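Local coordinates for molybdopterin converting factor, subunit 1 (MoaD) (Helicobacter pylori, PDB 3RPF), which probably serves as the small, ubiquitin-like sulfur-carrier subunit of molybdopterin synthase, bringing sulfur to the catalytic subunit for molybdenum cofactor synthesis, at residues V3-F8 and I65-P70. Residues are numbered along the deposited sequence; the frame is centred on the assembly and turned at random.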
ATOM      1  N   VAL D   3      32.879 -13.887 -27.069  1.00 58.89           N
ATOM      2  CA  VAL D   3      31.810 -13.193 -26.341  1.00 58.49           C
ATOM      3  C   VAL D   3      30.599 -12.879 -27.212  1.00 55.88           C
ATOM      4  O   VAL D   3      30.735 -12.613 -28.408  1.00 55.33           O
ATOM      5  CB  VAL D   3      32.310 -11.871 -25.728  1.00 62.28           C
ATOM      6  CG1 VAL D   3      33.500 -12.138 -24.824  1.00 67.46           C
ATOM      7  CG2 VAL D   3      32.697 -10.902 -26.821  1.00 61.11           C
ATOM      8  N   GLU D   4      29.415 -12.901 -26.614  1.00 47.83           N
ATOM      9  CA  GLU D   4      28.237 -12.361 -27.284  1.00 54.71           C
ATOM     10  C   GLU D   4      27.853 -11.020 -26.648  1.00 55.73           C
ATOM     11  O   GLU D   4      28.043 -10.817 -25.446  1.00 57.34           O
ATOM     12  CB  GLU D   4      27.060 -13.339 -27.214  1.00 55.45           C
ATOM     13  CG  GLU D   4      25.833 -12.863 -27.988  1.00 56.35           C
ATOM     14  CD  GLU D   4      24.663 -13.827 -27.886  1.00 62.40           C
ATOM     15  OE1 GLU D   4      23.841 -13.886 -28.831  1.00 61.18           O
ATOM     16  OE2 GLU D   4      24.560 -14.518 -26.851  1.00 57.31           O
ATOM     17  N   VAL D   5      27.344 -10.105 -27.465  1.00 44.28           N
ATOM     18  CA  VAL D   5      26.906  -8.796 -26.999  1.00 43.65           C
ATOM     19  C   VAL D   5      25.420  -8.658 -27.301  1.00 51.51           C
ATOM     20  O   VAL D   5      25.009  -8.775 -28.455  1.00 49.15           O
ATOM     21  CB  VAL D   5      27.663  -7.660 -27.717  1.00 57.32           C
ATOM     22  CG1 VAL D   5      27.262  -6.308 -27.158  1.00 52.96           C
ATOM     23  CG2 VAL D   5      29.177  -7.864 -27.614  1.00 52.30           C
ATOM     24  N   ARG D   6      24.605  -8.426 -26.270  1.00 51.07           N
ATOM     25  CA  ARG D   6      23.165  -8.266 -26.471  1.00 43.65           C
ATOM     26  C   ARG D   6      22.738  -6.854 -26.108  1.00 44.82           C
ATOM     27  O   ARG D   6      23.330  -6.225 -25.233  1.00 50.58           O
ATOM     28  CB  ARG D   6      22.383  -9.293 -25.654  1.00 46.28           C
ATOM     29  CG  ARG D   6      22.894 -10.734 -25.790  1.00 44.46           C
ATOM     30  CD  ARG D   6      22.022 -11.710 -25.004  1.00 47.39           C
ATOM     31  NE  ARG D   6      21.922 -11.341 -23.590  1.00 46.31           N
ATOM     32  CZ  ARG D   6      21.074 -11.899 -22.726  1.00 53.02           C
ATOM     33  NH1 ARG D   6      20.241 -12.853 -23.126  1.00 54.55           N
ATOM     34  NH2 ARG D   6      21.055 -11.503 -21.458  1.00 47.68           N
ATOM     35  N   PHE D   7      21.709  -6.356 -26.784  1.00 47.41           N
ATOM     36  CA  PHE D   7      21.248  -4.986 -26.577  1.00 42.31           C
ATOM     37  C   PHE D   7      19.773  -4.984 -26.180  1.00 42.96           C
ATOM     38  O   PHE D   7      18.918  -5.404 -26.957  1.00 46.57           O
ATOM     39  CB  PHE D   7      21.467  -4.168 -27.854  1.00 43.30           C
ATOM     40  CG  PHE D   7      22.894  -4.203 -28.359  1.00 49.15           C
ATOM     41  CD1 PHE D   7      23.864  -3.400 -27.778  1.00 52.47           C
ATOM     42  CD2 PHE D   7      23.261  -5.041 -29.400  1.00 51.51           C
ATOM     43  CE1 PHE D   7      25.167  -3.422 -28.221  1.00 53.23           C
ATOM     44  CE2 PHE D   7      24.581  -5.075 -29.857  1.00 56.30           C
ATOM     45  CZ  PHE D   7      25.535  -4.260 -29.267  1.00 57.37           C
ATOM     46  N   PHE D   8      19.494  -4.523 -24.978  1.00 41.20           N
ATOM     47  CA  PHE D   8      18.153  -4.562 -24.438  1.00 43.08           C
ATOM     48  C   PHE D   8      17.345  -3.289 -24.641  1.00 44.64           C
ATOM     49  O   PHE D   8      17.888  -2.225 -24.878  1.00 43.03           O
ATOM     50  CB  PHE D   8      18.202  -4.937 -22.961  1.00 41.01           C
ATOM     51  CG  PHE D   8      18.328  -6.405 -22.721  1.00 38.26           C
ATOM     52  CD1 PHE D   8      17.218  -7.209 -22.726  1.00 45.40           C
ATOM     53  CD2 PHE D   8      19.559  -6.979 -22.506  1.00 43.70           C
ATOM     54  CE1 PHE D   8      17.327  -8.546 -22.506  1.00 45.58           C
ATOM     55  CE2 PHE D   8      19.675  -8.321 -22.280  1.00 49.95           C
ATOM     56  CZ  PHE D   8      18.553  -9.106 -22.282  1.00 50.95           C
ATOM     57  N   ILE D  65      27.626 -10.401 -22.785  1.00 57.35           N
ATOM     58  CA  ILE D  65      27.656  -9.055 -22.234  1.00 58.19           C
ATOM     59  C   ILE D  65      26.431  -8.257 -22.658  1.00 53.48           C
ATOM     60  O   ILE D  65      26.201  -8.072 -23.853  1.00 50.40           O
ATOM     61  CB  ILE D  65      28.936  -8.345 -22.678  1.00 63.24           C
ATOM     62  CG1 ILE D  65      30.133  -8.986 -21.960  1.00 68.10           C
ATOM     63  CG2 ILE D  65      28.812  -6.844 -22.437  1.00 62.32           C
ATOM     64  CD1 ILE D  65      31.478  -8.367 -22.253  1.00 73.32           C
ATOM     65  N   SER D  66      25.660  -7.776 -21.682  1.00 50.91           N
ATOM     66  CA  SER D  66      24.378  -7.125 -21.961  1.00 51.24           C
ATOM     67  C   SER D  66      24.323  -5.632 -21.617  1.00 50.68           C
ATOM     68  O   SER D  66      24.664  -5.222 -20.504  1.00 49.52           O
ATOM     69  CB  SER D  66      23.241  -7.863 -21.242  1.00 45.27           C
ATOM     70  OG  SER D  66      23.188  -9.215 -21.662  1.00 51.27           O
ATOM     71  N   LEU D  67      23.879  -4.837 -22.589  1.00 46.69           N
ATOM     72  CA  LEU D  67      23.750  -3.388 -22.439  1.00 46.59           C
ATOM     73  C   LEU D  67      22.334  -3.018 -22.004  1.00 49.98           C
ATOM     74  O   LEU D  67      21.356  -3.401 -22.656  1.00 45.73           O
ATOM     75  CB  LEU D  67      24.094  -2.672 -23.747  1.00 48.83           C
ATOM     76  CG  LEU D  67      25.570  -2.410 -24.069  1.00 53.75           C
ATOM     77  CD1 LEU D  67      26.178  -3.577 -24.840  1.00 56.18           C
ATOM     78  CD2 LEU D  67      25.749  -1.106 -24.841  1.00 51.40           C
ATOM     79  N   LEU D  68      22.238  -2.250 -20.917  1.00 42.95           N
ATOM     80  CA  LEU D  68      20.960  -1.913 -20.297  1.00 38.47           C
ATOM     81  C   LEU D  68      20.762  -0.400 -20.213  1.00 42.74           C
ATOM     82  O   LEU D  68      21.392   0.271 -19.391  1.00 47.42           O
ATOM     83  CB  LEU D  68      20.889  -2.515 -18.888  1.00 39.91           C
ATOM     84  CG  LEU D  68      21.362  -3.964 -18.758  1.00 48.98           C
ATOM     85  CD1 LEU D  68      21.153  -4.482 -17.347  1.00 51.45           C
ATOM     86  CD2 LEU D  68      20.641  -4.847 -19.754  1.00 51.81           C
ATOM     87  N   PRO D  69      19.886   0.143 -21.072  1.00 40.30           N
ATOM     88  CA  PRO D  69      19.527   1.565 -21.097  1.00 41.57           C
ATOM     89  C   PRO D  69      18.688   1.912 -19.869  1.00 38.44           C
ATOM     90  O   PRO D  69      18.202   1.002 -19.199  1.00 33.16           O
ATOM     91  CB  PRO D  69      18.658   1.682 -22.356  1.00 46.38           C
ATOM     92  CG  PRO D  69      18.885   0.420 -23.131  1.00 45.34           C
ATOM     93  CD  PRO D  69      19.181  -0.621 -22.114  1.00 43.89           C
ATOM     94  N   PRO D  70      18.514   3.210 -19.576  1.00 38.18           N
ATOM     95  CA  PRO D  70      17.695   3.601 -18.418  1.00 36.65           C
ATOM     96  C   PRO D  70      16.308   2.927 -18.430  1.00 36.97           C
ATOM     97  O   PRO D  70      15.691   2.805 -19.495  1.00 38.38           O
ATOM     98  CB  PRO D  70      17.561   5.116 -18.582  1.00 40.56           C
ATOM     99  CG  PRO D  70      18.787   5.517 -19.365  1.00 42.90           C
ATOM    100  CD  PRO D  70      19.082   4.370 -20.289  1.00 35.19           C
TER
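Arg6 and Ser66 meet because Arg6 CG and Ser66 OG both lie anti to the carbonyl carbon (chi1 -48° and -59°), and a bend at chi3 then turns the arginine's NE and NH2 together onto one hydroxyl oxygen. They belong to the parallel pairing of strand 4-7, the first in the chain, with strand 64-68, the last, of which 65-68 takes part here; the two lie side by side as in the ubiquitin-like beta-grasp fold. The backbone ladder alternates between the strands: Ile65 N donates a hydrogen bond to Glu4 O at 2.7 Å, Ile65 O accepts one from Arg6 N, Arg6 O one from Leu67 N, and Leu67 O one from Phe8 N.

On the face that carries Val5, Phe7, Ile65 and Leu67, branched and aromatic residues suit the hydrophobic core: Leu67 CD1 lies 3.7 Å from Val5 CG1 and 3.5 Å from Phe7 CE1, with the Phe7 and Leu67 side chains running alongside each other. Ile65 and Leu67 also pack on Ile45 of the next strand.

Arg6 and Ser66 lie on the opposite face, against the catalytic subunit. Here Phe8 places CZ over one face of the Arg6 guanidinium, toward its rim, while Phe8 CD2 rests 3.6 Å from Leu68 CD2. The flat Phe8 ring suits stacking on Tyr54 of the catalytic subunit. Pro69 and Pro70, whose carbonyls hydrogen-bond to Trp122 and Tyr133 of that subunit, lead toward the Gly-Gly C-terminus, which probably carries sulfur as a thiocarboxylate, as in MoaD relatives.

Serine suits its place beside Arg6 because its short side chain presents a compact acceptor: Ser66 OG, almost in the guanidinium plane, takes two bent hydrogen bonds (N-H...O about 150°) from one edge, 3.1 Å from both Arg6 NE and Arg6 NH2.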